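Local structure of periplasmic binding protein (Mycobacterium smegmatis, 4MDY) at residues K176-G181 with L209-L214. The protein probably binds an iron-containing solute outside the cell membrane and delivers it to an ABC transporter for uptake. Sequence-based numbering, arbitrary orientation.
Sequences KALLLG and LQVPAL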
loop_
_atom_site.group_PDB
_atom_site.type_symbol
_atom_site.label_atom_id
_atom_site.label_comp_id
_atom_site.label_asym_id
_atom_site.label_seq_id
_atom_site.Cartn_x
_atom_site.Cartn_y
_atom_site.Cartn_z
ATOM N N LYS A 176 9.472 17.080 -11.774
ATOM C CA LYS A 176 9.638 16.869 -10.345
ATOM C C LYS A 176 8.293 16.718 -9.653
ATOM O O LYS A 176 7.407 17.554 -9.799
ATOM C CB LYS A 176 10.450 18.017 -9.749
ATOM C CG LYS A 176 11.818 18.135 -10.415
ATOM C CD LYS A 176 12.565 19.379 -10.000
ATOM C CE LYS A 176 13.866 19.502 -10.778
ATOM N NZ LYS A 176 14.655 20.676 -10.320
ATOM N N ALA A 177 8.156 15.624 -8.911
ATOM C CA ALA A 177 6.892 15.231 -8.301
ATOM C C ALA A 177 7.057 15.115 -6.798
ATOM O O ALA A 177 8.117 14.701 -6.307
ATOM C CB ALA A 177 6.424 13.901 -8.871
ATOM N N LEU A 178 6.005 15.508 -6.082
ATOM C CA LEU A 178 5.866 15.245 -4.656
ATOM C C LEU A 178 4.554 14.509 -4.426
ATOM O O LEU A 178 3.543 14.793 -5.080
ATOM C CB LEU A 178 5.879 16.543 -3.842
ATOM C CG LEU A 178 7.207 17.297 -3.705
ATOM C CD1 LEU A 178 6.968 18.678 -3.116
ATOM C CD2 LEU A 178 8.195 16.524 -2.845
ATOM N N LEU A 179 4.593 13.559 -3.496
ATOM C CA LEU A 179 3.441 12.782 -3.104
ATOM C C LEU A 179 3.060 13.168 -1.680
ATOM O O LEU A 179 3.786 12.867 -0.725
ATOM C CB LEU A 179 3.757 11.291 -3.187
ATOM C CG LEU A 179 2.618 10.353 -2.802
ATOM C CD1 LEU A 179 1.449 10.533 -3.762
ATOM C CD2 LEU A 179 3.094 8.908 -2.788
ATOM N N LEU A 180 1.904 13.814 -1.553
ATOM C CA LEU A 180 1.513 14.498 -0.330
ATOM C C LEU A 180 0.254 13.898 0.266
ATOM O O LEU A 180 -0.577 13.352 -0.448
ATOM C CB LEU A 180 1.280 15.987 -0.621
ATOM C CG LEU A 180 2.441 16.728 -1.311
ATOM C CD1 LEU A 180 2.079 18.179 -1.565
ATOM C CD2 LEU A 180 3.715 16.635 -0.483
ATOM N N GLY A 181 0.122 14.016 1.582
ATOM C CA GLY A 181 -1.064 13.550 2.283
ATOM C C GLY A 181 -2.253 14.441 1.970
ATOM O O GLY A 181 -2.091 15.616 1.636
ATOM N N LEU A 209 11.465 14.281 -5.730
ATOM C CA LEU A 209 12.228 15.212 -4.901
ATOM C C LEU A 209 12.463 14.690 -3.487
ATOM O O LEU A 209 11.567 14.118 -2.878
ATOM C CB LEU A 209 11.471 16.539 -4.774
ATOM C CG LEU A 209 11.402 17.449 -5.989
ATOM C CD1 LEU A 209 10.554 18.668 -5.642
ATOM C CD2 LEU A 209 12.803 17.850 -6.436
ATOM N N GLN A 210 13.668 14.906 -2.970
ATOM C CA GLN A 210 13.934 14.724 -1.546
ATOM C C GLN A 210 13.019 15.642 -0.742
ATOM O O GLN A 210 12.899 16.826 -1.038
ATOM C CB GLN A 210 15.406 15.022 -1.205
ATOM C CG GLN A 210 16.264 13.779 -1.030
ATOM C CD GLN A 210 15.813 12.920 0.144
ATOM O OE1 GLN A 210 15.317 13.432 1.153
ATOM N NE2 GLN A 210 15.976 11.608 0.016
ATOM N N VAL A 211 12.367 15.081 0.266
ATOM C CA VAL A 211 11.409 15.824 1.066
ATOM C C VAL A 211 11.299 15.148 2.442
ATOM O O VAL A 211 11.398 13.924 2.536
ATOM C CB VAL A 211 10.033 15.887 0.340
ATOM C CG1 VAL A 211 9.363 14.519 0.285
ATOM C CG2 VAL A 211 9.101 16.889 0.991
ATOM N N PRO A 212 11.119 15.940 3.513
ATOM C CA PRO A 212 10.883 15.330 4.824
ATOM C C PRO A 212 9.455 14.810 4.945
ATOM O O PRO A 212 8.584 15.247 4.206
ATOM C CB PRO A 212 11.147 16.471 5.815
ATOM C CG PRO A 212 11.346 17.711 5.015
ATOM C CD PRO A 212 11.119 17.413 3.570
ATOM N N ALA A 213 9.228 13.889 5.877
ATOM C CA ALA A 213 7.915 13.272 6.054
ATOM C C ALA A 213 6.858 14.305 6.446
ATOM O O ALA A 213 5.665 14.124 6.178
ATOM C CB ALA A 213 7.990 12.179 7.107
ATOM N N LEU A 214 7.314 15.374 7.089
ATOM C CA LEU A 214 6.466 16.475 7.490
ATOM C C LEU A 214 7.183 17.779 7.177
ATOM O O LEU A 214 8.314 18.007 7.610
ATOM C CB LEU A 214 6.159 16.384 8.981
ATOM C CG LEU A 214 5.186 17.411 9.569
ATOM C CD1 LEU A 214 3.776 17.186 9.050
ATOM C CD2 LEU A 214 5.222 17.337 11.082
#
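Strand 176-181 lies next to the outermost strand 207-208 in the parallel sheet of the C-terminal lobe of this two-lobed binding protein. The two strands are joined by a beta-alpha-beta crossover through helix 199-203. Strand 176-181 meets the loop that follows 207-208, with Leu178 touching both Leu209 and Val211. The one backbone hydrogen bond between the segments runs weakly from Leu209 N to Ala177 O, long at 3.4 Å but fairly straight, with an N-H...O angle of 163°. Ala177 also bonds through its backbone to Thr207, so this weak bond continues the pairing just past the end of strand 207-208.

Side chains make the rest of the contact, on both sides of this bond along the strand. The CD2 methyl of Leu178 meets both Leu209 and Val211. It lies 3.8 Å from Leu209 CB and 3.7 Å from Val211 CB, and both methyls of Val211 also touch it. The CG of Leu178 is anti to its carbonyl carbon (chi1 -72°), and the branch reaches the loop although its CB points neither to the loop nor from it. Leu209 covers the start of the strand. Its CG lies 3.9 Å from Lys176 CB, and its CD2 lies 3.9 Å from Lys176 CD. The lysine chain then runs on extended, carrying its amine away from the loop.

Val211 also touches Val223 of helix 220-224. Apart from the one weak bond, the chemistry across the segments is apolar, so the strand meets this part of the loop mainly through leucine and valine contacts, with the methylenes of the exposed Lys176 at one end.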